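Local structure of Rab GDP-dissociation inhibitor (2BCG) at residues T10-I15 with G285-P290; K36-D41 with T258-T263; D85-F90 with R415-S420; R309-I314 with M394-L399. The protein keeps Rab GTPases such as Sec4 in the GDP-bound state by blocking nucleotide release, and extracts GDP-bound Ypt7 from vacuolar membranes. All blocks are in the same frame, centred on the assembly; numbering follows the deposited sequence.

Contact 1 (T10-I15 with G285-P290); sequences TDYDVI and GTFKAP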
# COMPACT_ATOMS: atom_id res chain seq x y z
N THR A 10 3.09 22.64 18.91
CA THR A 10 4.51 22.38 19.02
C THR A 10 4.73 20.92 19.45
O THR A 10 5.68 20.29 18.98
CB THR A 10 5.18 23.39 20.02
OG1 THR A 10 5.28 24.68 19.39
CG2 THR A 10 6.57 22.93 20.44
N ASP A 11 3.84 20.38 20.31
CA ASP A 11 4.16 19.15 21.08
C ASP A 11 3.35 17.96 20.62
O ASP A 11 2.15 18.07 20.44
CB ASP A 11 3.86 19.35 22.58
CG ASP A 11 4.71 20.42 23.21
OD1 ASP A 11 5.83 20.66 22.75
OD2 ASP A 11 4.20 21.02 24.18
N TYR A 12 4.02 16.81 20.49
CA TYR A 12 3.39 15.55 20.06
C TYR A 12 3.86 14.39 20.95
O TYR A 12 4.88 14.49 21.62
CB TYR A 12 3.72 15.24 18.56
CG TYR A 12 3.21 16.33 17.66
CD1 TYR A 12 1.95 16.26 17.08
CD2 TYR A 12 3.96 17.52 17.49
CE1 TYR A 12 1.43 17.31 16.32
CE2 TYR A 12 3.44 18.58 16.74
CZ TYR A 12 2.20 18.48 16.15
OH TYR A 12 1.73 19.56 15.42
N ASP A 13 3.10 13.29 20.95
CA ASP A 13 3.61 12.06 21.59
C ASP A 13 4.73 11.39 20.79
O ASP A 13 5.64 10.79 21.36
CB ASP A 13 2.51 11.02 21.79
CG ASP A 13 1.51 11.40 22.86
OD1 ASP A 13 0.30 11.38 22.57
OD2 ASP A 13 1.92 11.71 24.01
N VAL A 14 4.62 11.44 19.45
CA VAL A 14 5.56 10.76 18.59
C VAL A 14 5.69 11.57 17.30
O VAL A 14 4.68 12.07 16.77
CB VAL A 14 5.02 9.35 18.20
CG1 VAL A 14 5.97 8.62 17.25
CG2 VAL A 14 4.70 8.48 19.47
N ILE A 15 6.93 11.72 16.84
CA ILE A 15 7.21 12.20 15.48
C ILE A 15 7.67 11.02 14.61
O ILE A 15 8.47 10.21 15.04
CB ILE A 15 8.24 13.34 15.51
CG1 ILE A 15 7.60 14.56 16.19
CG2 ILE A 15 8.74 13.69 14.09
CD1 ILE A 15 8.59 15.69 16.51
N GLY A 285 8.27 25.37 11.29
CA GLY A 285 8.46 25.56 12.72
C GLY A 285 9.21 24.41 13.37
O GLY A 285 9.70 23.50 12.70
N THR A 286 9.29 24.47 14.69
CA THR A 286 9.98 23.46 15.47
C THR A 286 8.92 22.64 16.22
O THR A 286 8.02 23.18 16.86
CB THR A 286 11.00 24.13 16.40
OG1 THR A 286 12.01 24.75 15.58
CG2 THR A 286 11.63 23.09 17.32
N PHE A 287 9.04 21.32 16.09
CA PHE A 287 8.08 20.37 16.65
C PHE A 287 8.81 19.42 17.59
O PHE A 287 9.92 19.00 17.30
CB PHE A 287 7.39 19.59 15.52
CG PHE A 287 6.77 20.51 14.50
CD1 PHE A 287 7.28 20.62 13.21
CD2 PHE A 287 5.72 21.34 14.87
CE1 PHE A 287 6.72 21.53 12.28
CE2 PHE A 287 5.16 22.24 13.95
CZ PHE A 287 5.67 22.34 12.66
N LYS A 288 8.17 19.12 18.73
CA LYS A 288 8.81 18.32 19.79
C LYS A 288 8.02 17.07 20.13
O LYS A 288 6.81 17.08 20.13
CB LYS A 288 9.01 19.18 21.04
CG LYS A 288 9.97 20.35 20.80
CD LYS A 288 10.13 21.16 22.05
CE LYS A 288 11.23 22.19 21.90
NZ LYS A 288 11.27 23.10 23.10
N ALA A 289 8.74 16.00 20.47
CA ALA A 289 8.11 14.77 20.96
C ALA A 289 9.17 13.98 21.74
O ALA A 289 10.36 14.15 21.49
CB ALA A 289 7.58 13.94 19.82
N PRO A 290 8.74 13.13 22.68
CA PRO A 290 9.72 12.29 23.41
C PRO A 290 10.41 11.19 22.61
O PRO A 290 11.47 10.68 23.03
CB PRO A 290 8.89 11.64 24.53
CG PRO A 290 7.49 11.96 24.27
CD PRO A 290 7.37 12.97 23.20
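Two backbone hydrogen bonds tie Thr10–Tyr12 to Lys288: Lys288 N donates to Thr10 O at 2.8 Å in a nearly straight bond (170° at the hydrogen), and Tyr12 N donates to Lys288 O. They flank Asp11, which forms a single beta bridge with Lys288. Weaker CA-H...O contacts supplement them, among them Phe287 CA to Thr10 O at 3.3 Å.

The apolar contacts lie to one side of this bridge. Tyr12 and Phe287 run side by side and point the same way, Tyr12 CE2 coming within 4.0 Å of Phe287 CD2. Ala289 CB sits 3.7 Å from Ile15 CG1, while the tip of Ile15, its CD1, reaches back to 3.7 Å from Phe287 O. Pro290 closes this end with CD against the carbonyl oxygens of Tyr12 and Asp13.

Charge contributes little, for Asp11 OD1 stays 6.0 Å from Lys288 NZ. The polar ends turn to other partners: Tyr12 OH to Asp9 O, and Asp13 OD1 to Lys36 N.

The bridge thus joins the lead-in to the first strand of the Rossmann-like parallel sheet, 14–17, to the edge strand of the three-stranded antiparallel sheet 267–288, a pairing of sheets familiar from the FAD-binding fold that GDI proteins share.

Contact 2 (K36-D41 with T258-T263); sequences KVLHID and TYMLDT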
# COMPACT_ATOMS: atom_id res chain seq x y z
N LYS A 36 -0.71 11.17 20.02
CA LYS A 36 -0.75 12.37 19.15
C LYS A 36 0.50 12.34 18.26
O LYS A 36 1.61 12.51 18.74
CB LYS A 36 -0.73 13.63 20.04
CG LYS A 36 -0.81 14.96 19.31
CD LYS A 36 -0.70 16.10 20.31
CE LYS A 36 -0.89 17.44 19.64
NZ LYS A 36 -0.57 18.56 20.57
N VAL A 37 0.30 12.09 16.96
CA VAL A 37 1.41 11.77 16.04
C VAL A 37 1.59 12.87 14.98
O VAL A 37 0.60 13.35 14.43
CB VAL A 37 1.15 10.42 15.29
CG1 VAL A 37 2.24 10.14 14.26
CG2 VAL A 37 1.12 9.28 16.33
N LEU A 38 2.84 13.26 14.75
CA LEU A 38 3.19 14.17 13.64
C LEU A 38 4.04 13.37 12.67
O LEU A 38 5.06 12.82 13.09
CB LEU A 38 4.00 15.37 14.12
CG LEU A 38 4.47 16.30 12.97
CD1 LEU A 38 3.30 16.86 12.20
CD2 LEU A 38 5.30 17.43 13.56
N HIS A 39 3.60 13.27 11.41
CA HIS A 39 4.26 12.43 10.40
C HIS A 39 4.76 13.33 9.26
O HIS A 39 3.96 14.00 8.60
CB HIS A 39 3.31 11.35 9.88
CG HIS A 39 3.99 10.17 9.28
ND1 HIS A 39 3.41 8.92 9.18
CD2 HIS A 39 5.23 10.04 8.75
CE1 HIS A 39 4.25 8.09 8.59
NE2 HIS A 39 5.37 8.74 8.32
N ILE A 40 6.08 13.38 9.06
CA ILE A 40 6.68 14.29 8.09
C ILE A 40 7.45 13.50 7.06
O ILE A 40 8.06 12.48 7.38
CB ILE A 40 7.66 15.26 8.80
CG1 ILE A 40 6.98 15.97 9.97
CG2 ILE A 40 8.35 16.26 7.80
CD1 ILE A 40 8.00 16.73 10.89
N ASP A 41 7.40 13.99 5.80
CA ASP A 41 8.28 13.46 4.75
C ASP A 41 8.96 14.62 4.01
O ASP A 41 8.32 15.61 3.68
CB ASP A 41 7.47 12.58 3.77
CG ASP A 41 8.33 11.54 3.03
OD1 ASP A 41 7.88 10.37 2.89
OD2 ASP A 41 9.44 11.91 2.55
N THR A 258 -1.14 14.11 12.16
CA THR A 258 -0.91 15.30 11.34
C THR A 258 0.21 15.00 10.35
O THR A 258 1.24 14.45 10.73
CB THR A 258 -0.50 16.48 12.25
OG1 THR A 258 -1.55 16.73 13.17
CG2 THR A 258 -0.24 17.77 11.46
N TYR A 259 -0.04 15.33 9.08
CA TYR A 259 0.88 15.02 7.96
C TYR A 259 1.47 16.26 7.29
O TYR A 259 0.76 17.22 7.00
CB TYR A 259 0.17 14.10 6.92
CG TYR A 259 0.23 12.67 7.39
CD1 TYR A 259 1.21 11.82 6.91
CD2 TYR A 259 -0.63 12.21 8.40
CE1 TYR A 259 1.32 10.51 7.36
CE2 TYR A 259 -0.51 10.89 8.90
CZ TYR A 259 0.49 10.06 8.40
OH TYR A 259 0.68 8.79 8.88
N MET A 260 2.77 16.18 7.01
CA MET A 260 3.48 17.22 6.24
C MET A 260 4.34 16.53 5.19
O MET A 260 5.10 15.64 5.53
CB MET A 260 4.36 18.09 7.14
CG MET A 260 3.59 18.91 8.11
SD MET A 260 4.68 19.60 9.36
CE MET A 260 3.48 20.48 10.38
N LEU A 261 4.18 16.91 3.93
CA LEU A 261 5.07 16.43 2.86
C LEU A 261 5.95 17.58 2.34
O LEU A 261 5.75 18.76 2.71
CB LEU A 261 4.25 15.85 1.71
CG LEU A 261 3.38 14.61 1.97
CD1 LEU A 261 2.62 14.35 0.68
CD2 LEU A 261 4.18 13.39 2.42
N ASP A 262 6.92 17.23 1.49
CA ASP A 262 7.83 18.25 0.90
C ASP A 262 8.38 19.17 1.99
O ASP A 262 8.52 20.38 1.79
CB ASP A 262 7.08 19.08 -0.16
CG ASP A 262 8.00 19.91 -1.07
OD1 ASP A 262 7.50 20.91 -1.62
OD2 ASP A 262 9.19 19.57 -1.25
N THR A 263 8.73 18.57 3.13
CA THR A 263 9.15 19.30 4.31
C THR A 263 10.48 18.71 4.79
O THR A 263 10.50 17.76 5.57
CB THR A 263 8.05 19.25 5.40
OG1 THR A 263 6.86 19.88 4.91
CG2 THR A 263 8.47 19.95 6.68
O HOH W 1 -1.46 15.01 15.34
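With chi1 at -158°, the imidazole of His39 swings away from its own backbone N, whereas Tyr259 holds CG anti to its carbonyl carbon (chi1 -82°), and these two settings lay the side chains alongside each other on one side of the sheet. His39 CB lies over a face of the phenol ring, 3.6 Å from the Tyr259 ring centroid, a CH-pi contact. The planes meet obliquely at 39°, which lets Tyr259 OH come to the edge of the imidazole and hydrogen-bond to His39 ND1 at 2.7 Å. A phenylalanine here would probably deprive His39 ND1 of its short bond across the strands and leave Ser27 OG without its phenol mate.

The backbones run parallel. His39 bonds through N to Thr258 O (2.7 Å) and through O to Met260 N (2.9 Å), and Asp41 N continues the ladder to Met260 O. On the opposite face Leu38 CD1 meets Thr258 CG2 at 3.7 Å and Met260 CE at 4.1 Å.

Strand 258–260, part of the YPT1-interacting region, is the edge of the five-stranded parallel sheet, and strand 37–40 separates it from strand 14–17. Helices 21–32 and 243–254 pack on the His39–Tyr259 face, where Ser27 also bonds Tyr259 OH.

Contact 3 (D85-F90 with R415-S420); sequences DLIPKF and RSYDAS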
# COMPACT_ATOMS: atom_id res chain seq x y z
N ASP A 85 5.89 -0.16 -8.87
CA ASP A 85 6.62 -0.41 -7.62
C ASP A 85 8.12 -0.20 -7.84
O ASP A 85 8.72 -0.72 -8.80
CB ASP A 85 6.40 -1.85 -7.14
CG ASP A 85 4.96 -2.17 -6.84
OD1 ASP A 85 4.16 -1.25 -6.53
OD2 ASP A 85 4.63 -3.37 -6.91
N LEU A 86 8.74 0.51 -6.90
CA LEU A 86 10.20 0.58 -6.92
C LEU A 86 10.83 -0.68 -6.29
O LEU A 86 11.94 -1.06 -6.64
CB LEU A 86 10.64 1.82 -6.15
CG LEU A 86 10.22 3.19 -6.77
CD1 LEU A 86 10.60 4.33 -5.84
CD2 LEU A 86 10.91 3.42 -8.08
N ILE A 87 10.08 -1.29 -5.36
CA ILE A 87 10.55 -2.47 -4.63
C ILE A 87 9.46 -3.57 -4.65
O ILE A 87 8.40 -3.37 -4.07
CB ILE A 87 10.95 -2.14 -3.17
CG1 ILE A 87 12.07 -1.10 -3.18
CG2 ILE A 87 11.33 -3.46 -2.43
CD1 ILE A 87 12.58 -0.73 -1.78
N PRO A 88 9.73 -4.70 -5.33
CA PRO A 88 8.66 -5.67 -5.49
C PRO A 88 8.35 -6.43 -4.19
O PRO A 88 9.25 -6.93 -3.51
CB PRO A 88 9.20 -6.58 -6.60
CG PRO A 88 10.68 -6.54 -6.40
CD PRO A 88 10.99 -5.14 -5.97
N LYS A 89 7.07 -6.54 -3.87
CA LYS A 89 6.65 -7.40 -2.75
C LYS A 89 5.25 -7.88 -3.04
O LYS A 89 4.43 -7.09 -3.57
CB LYS A 89 6.56 -6.63 -1.41
CG LYS A 89 7.83 -5.97 -0.99
CD LYS A 89 8.76 -6.99 -0.33
CE LYS A 89 10.06 -6.35 0.04
NZ LYS A 89 10.94 -7.37 0.71
N PHE A 90 4.98 -9.16 -2.71
CA PHE A 90 3.62 -9.67 -2.57
C PHE A 90 3.19 -9.76 -1.11
O PHE A 90 4.01 -9.68 -0.19
CB PHE A 90 3.53 -11.04 -3.23
CG PHE A 90 3.72 -11.00 -4.74
CD1 PHE A 90 4.71 -11.76 -5.37
CD2 PHE A 90 2.90 -10.20 -5.53
CE1 PHE A 90 4.85 -11.73 -6.78
CE2 PHE A 90 3.06 -10.15 -6.92
CZ PHE A 90 4.02 -10.93 -7.55
N ARG A 415 14.25 -1.03 9.24
CA ARG A 415 15.19 -1.64 8.31
C ARG A 415 14.84 -1.30 6.84
O ARG A 415 13.67 -1.17 6.47
CB ARG A 415 15.16 -3.16 8.49
CG ARG A 415 15.51 -3.68 9.92
CD ARG A 415 15.26 -5.18 10.00
NE ARG A 415 16.26 -5.85 9.17
CZ ARG A 415 17.48 -6.18 9.56
NH1 ARG A 415 17.87 -5.98 10.83
NH2 ARG A 415 18.31 -6.75 8.69
N SER A 416 15.86 -1.15 6.00
CA SER A 416 15.59 -1.01 4.55
C SER A 416 14.78 -2.20 4.06
O SER A 416 14.89 -3.31 4.59
CB SER A 416 16.87 -0.94 3.73
OG SER A 416 17.72 0.09 4.16
N TYR A 417 13.95 -2.00 3.03
CA TYR A 417 13.14 -3.14 2.52
C TYR A 417 14.05 -4.13 1.82
O TYR A 417 14.88 -3.75 0.99
CB TYR A 417 12.04 -2.62 1.58
CG TYR A 417 11.14 -1.66 2.33
CD1 TYR A 417 10.26 -2.14 3.31
CD2 TYR A 417 11.22 -0.28 2.13
CE1 TYR A 417 9.49 -1.29 4.08
CE2 TYR A 417 10.41 0.61 2.88
CZ TYR A 417 9.54 0.08 3.85
OH TYR A 417 8.77 0.92 4.63
N ASP A 418 13.90 -5.40 2.21
CA ASP A 418 14.90 -6.40 1.88
C ASP A 418 14.57 -7.13 0.56
O ASP A 418 13.65 -6.74 -0.16
CB ASP A 418 15.10 -7.36 3.07
CG ASP A 418 13.89 -8.24 3.37
OD1 ASP A 418 13.79 -8.78 4.51
OD2 ASP A 418 13.05 -8.45 2.47
N ALA A 419 15.36 -8.16 0.24
CA ALA A 419 15.23 -8.87 -1.04
C ALA A 419 14.14 -9.93 -1.04
O ALA A 419 13.88 -10.55 -2.07
CB ALA A 419 16.56 -9.52 -1.38
N SER A 420 13.50 -10.16 0.11
CA SER A 420 12.47 -11.21 0.19
C SER A 420 11.31 -10.81 -0.70
O SER A 420 11.09 -9.61 -0.98
CB SER A 420 12.02 -11.49 1.62
OG SER A 420 11.26 -10.42 2.12
O HOH W 2 11.65 -7.91 -3.14
O HOH W 3 11.19 -5.59 3.60
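Lys89 reaches the loop 415–420 end-on, its ammonium entering a cluster of oxygens. A bend at chi2 (-81°) turns the chain from its starting direction, and the extended remainder carries NZ to Ser420 O at 2.8 Å and Asp418 O at 2.9 Å. Both carbonyls are met from above their planes, the approach to Asp418 O being the steeper at 60° out of plane. The third grip is a salt bridge, Lys89 NZ to Asp418 OD2, at 3.0 Å.

That carboxylate oxygen is itself anchored within its own loop. Asp418 holds CG between its backbone N and carbonyl carbon (chi1 68°), which folds the acid back over the following residues. OD2 accepts from Ser420 N at 2.9 Å, closing an Asx turn; OD2 uses its syn lone pair for Ser420 OG, whereas Ser420 N comes from above the carboxylate plane. The turn thus presents main-chain and side-chain oxygens together to the lysine, a layout likely to stabilise its positive charge. The other carboxylate oxygen, Asp418 OD1, bonds Ser425 OG at the start of helix 424–438.

Beside this polar cluster Ile87 and Tyr417 cross at about a right angle. Ile87 CD1 meets Tyr417 CB at 3.9 Å and approaches the ring obliquely, while the phenol end leads away to bond Thr22 N with its hydroxyl. A water donates to both Pro88 O, at 2.6 Å, and Ser420 O, so that Ser420 O receives the water as well as the lysine.

Contact 4 (R309-I314 with M394-L399); sequences RVIRAI and MGIAEL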
# COMPACT_ATOMS: atom_id res chain seq x y z
N ARG A 309 23.74 -5.75 -1.22
CA ARG A 309 23.19 -4.81 -2.17
C ARG A 309 22.23 -5.61 -3.04
O ARG A 309 22.53 -6.73 -3.45
CB ARG A 309 24.27 -4.25 -3.10
CG ARG A 309 25.22 -3.25 -2.46
CD ARG A 309 26.02 -2.51 -3.53
NE ARG A 309 26.73 -3.41 -4.45
CZ ARG A 309 27.01 -3.14 -5.73
NH1 ARG A 309 26.60 -2.00 -6.28
NH2 ARG A 309 27.70 -4.02 -6.46
N VAL A 310 21.08 -5.00 -3.31
CA VAL A 310 20.06 -5.67 -4.11
C VAL A 310 19.93 -4.96 -5.44
O VAL A 310 19.74 -3.74 -5.48
CB VAL A 310 18.69 -5.61 -3.38
CG1 VAL A 310 17.63 -6.43 -4.14
CG2 VAL A 310 18.80 -6.15 -1.96
N ILE A 311 20.00 -5.72 -6.53
CA ILE A 311 19.74 -5.11 -7.84
C ILE A 311 18.26 -5.35 -8.15
O ILE A 311 17.75 -6.48 -7.91
CB ILE A 311 20.65 -5.65 -8.97
CG1 ILE A 311 20.34 -4.96 -10.30
CG2 ILE A 311 20.60 -7.17 -9.06
CD1 ILE A 311 21.41 -5.14 -11.38
N ARG A 312 17.60 -4.29 -8.64
CA ARG A 312 16.19 -4.38 -9.02
C ARG A 312 16.05 -3.82 -10.42
O ARG A 312 16.42 -2.65 -10.70
CB ARG A 312 15.29 -3.64 -8.02
CG ARG A 312 15.37 -4.26 -6.61
CD ARG A 312 14.61 -3.49 -5.57
NE ARG A 312 14.54 -4.21 -4.29
CZ ARG A 312 14.97 -3.74 -3.11
NH1 ARG A 312 15.50 -2.53 -3.00
NH2 ARG A 312 14.80 -4.47 -2.01
N ALA A 313 15.59 -4.69 -11.32
CA ALA A 313 15.48 -4.33 -12.73
C ALA A 313 13.99 -4.33 -13.04
O ALA A 313 13.37 -5.38 -13.07
CB ALA A 313 16.18 -5.35 -13.63
N ILE A 314 13.45 -3.16 -13.30
CA ILE A 314 12.06 -2.99 -13.64
C ILE A 314 11.94 -3.06 -15.16
O ILE A 314 12.49 -2.21 -15.88
CB ILE A 314 11.52 -1.64 -13.10
CG1 ILE A 314 11.69 -1.54 -11.57
CG2 ILE A 314 10.09 -1.37 -13.59
CD1 ILE A 314 11.52 -0.11 -11.07
N MET A 394 17.03 0.18 -14.27
CA MET A 394 17.87 -0.60 -13.38
C MET A 394 18.30 0.25 -12.20
O MET A 394 18.75 1.38 -12.38
CB MET A 394 19.17 -1.03 -14.07
CG MET A 394 19.08 -1.55 -15.51
SD MET A 394 18.42 -3.18 -15.39
CE MET A 394 19.81 -4.09 -14.78
N GLY A 395 18.18 -0.34 -11.02
CA GLY A 395 18.58 0.34 -9.78
C GLY A 395 19.26 -0.66 -8.87
O GLY A 395 19.00 -1.88 -8.93
N ILE A 396 20.15 -0.13 -8.03
CA ILE A 396 20.82 -0.95 -7.01
C ILE A 396 20.64 -0.25 -5.67
O ILE A 396 20.83 0.96 -5.57
CB ILE A 396 22.32 -1.16 -7.34
CG1 ILE A 396 22.41 -1.93 -8.68
CG2 ILE A 396 23.01 -1.86 -6.18
CD1 ILE A 396 23.86 -2.10 -9.19
N ALA A 397 20.22 -1.00 -4.65
CA ALA A 397 20.01 -0.45 -3.32
C ALA A 397 20.90 -1.18 -2.29
O ALA A 397 20.95 -2.41 -2.29
CB ALA A 397 18.54 -0.56 -2.92
N GLU A 398 21.58 -0.42 -1.44
CA GLU A 398 22.29 -1.02 -0.32
C GLU A 398 21.31 -1.15 0.83
O GLU A 398 20.53 -0.23 1.06
CB GLU A 398 23.50 -0.15 0.09
CG GLU A 398 24.39 -0.88 1.08
CD GLU A 398 25.76 -0.25 1.26
OE1 GLU A 398 26.59 -0.86 1.97
OE2 GLU A 398 26.01 0.84 0.71
N LEU A 399 21.29 -2.30 1.50
CA LEU A 399 20.39 -2.53 2.63
C LEU A 399 20.99 -2.04 3.95
O LEU A 399 22.13 -2.38 4.28
CB LEU A 399 20.04 -4.01 2.75
CG LEU A 399 19.44 -4.63 1.49
CD1 LEU A 399 19.10 -6.06 1.88
CD2 LEU A 399 18.20 -3.83 1.03
O HOH W 4 17.50 -1.93 -5.89
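Strands 309–314 and 394–399 run antiparallel at 157°, with Val310–Ala397 and Arg312–Gly395 as hydrogen-bonded pairs; the straightest bond, Arg312 N to Gly395 O at 2.8 Å, has an angle of 178° at hydrogen.

On the face carrying Ile311 and Ala313, Met394 curls back on itself, bent at both chi2 (-75°) and chi3. The curl sets SD 3.6 Å from Ala313 CB and swings the terminal CE to Ile311 CD1 at 3.9 Å. An alanine at Met394 is likely to open a gap beside Ala313 and leave Ile311 CD1 without its methyl neighbour from this strand. Farther along, the side chains of Ile311 and Ile396 cross, CG1 to CG1 at 4.0 Å, and Arg309 brings NH1 within 3.6 Å of Ile396 CG2.

The pair forms the border of the large mixed sheet: 391–402 is its outermost strand at this end, and 303–317 continues the sheet into strand 362–369.

On the other face Val310 CG2 packs on Leu399, 3.8 Å from CG. Arg312, extended from CG to NE, passes NH1 close to Ala397 CB, while Val310 CG1 lies over one face of the Arg312 guanidinium, toward its rim; Arg312 NH2 hydrogen-bonds Tyr417 O in loop 415–420.

Contacts 1 and 2 both reach the Rossmann-like sheet, contact 1 with only one of its segments, through the neighbouring strands 14–17 and 37–40; Lys36 and Leu38 of contact 2 meet contact 1. Contact 2 is the more buried, a full parallel ladder, whereas contact 1 is a single bridge with an exposed margin. Contacts 3 and 4 form a second pair, 10 Å apart between centres, touching through Arg312 and Ile87. There the chemistry divides: contact 3, near the chain's centre, links irregular loops through a buried lysine, while contact 4 is regular antiparallel sheet, apolar on the Ile311–Met394 face, with a buried arginine on the other, and open to solvent at Arg309 and Ile396.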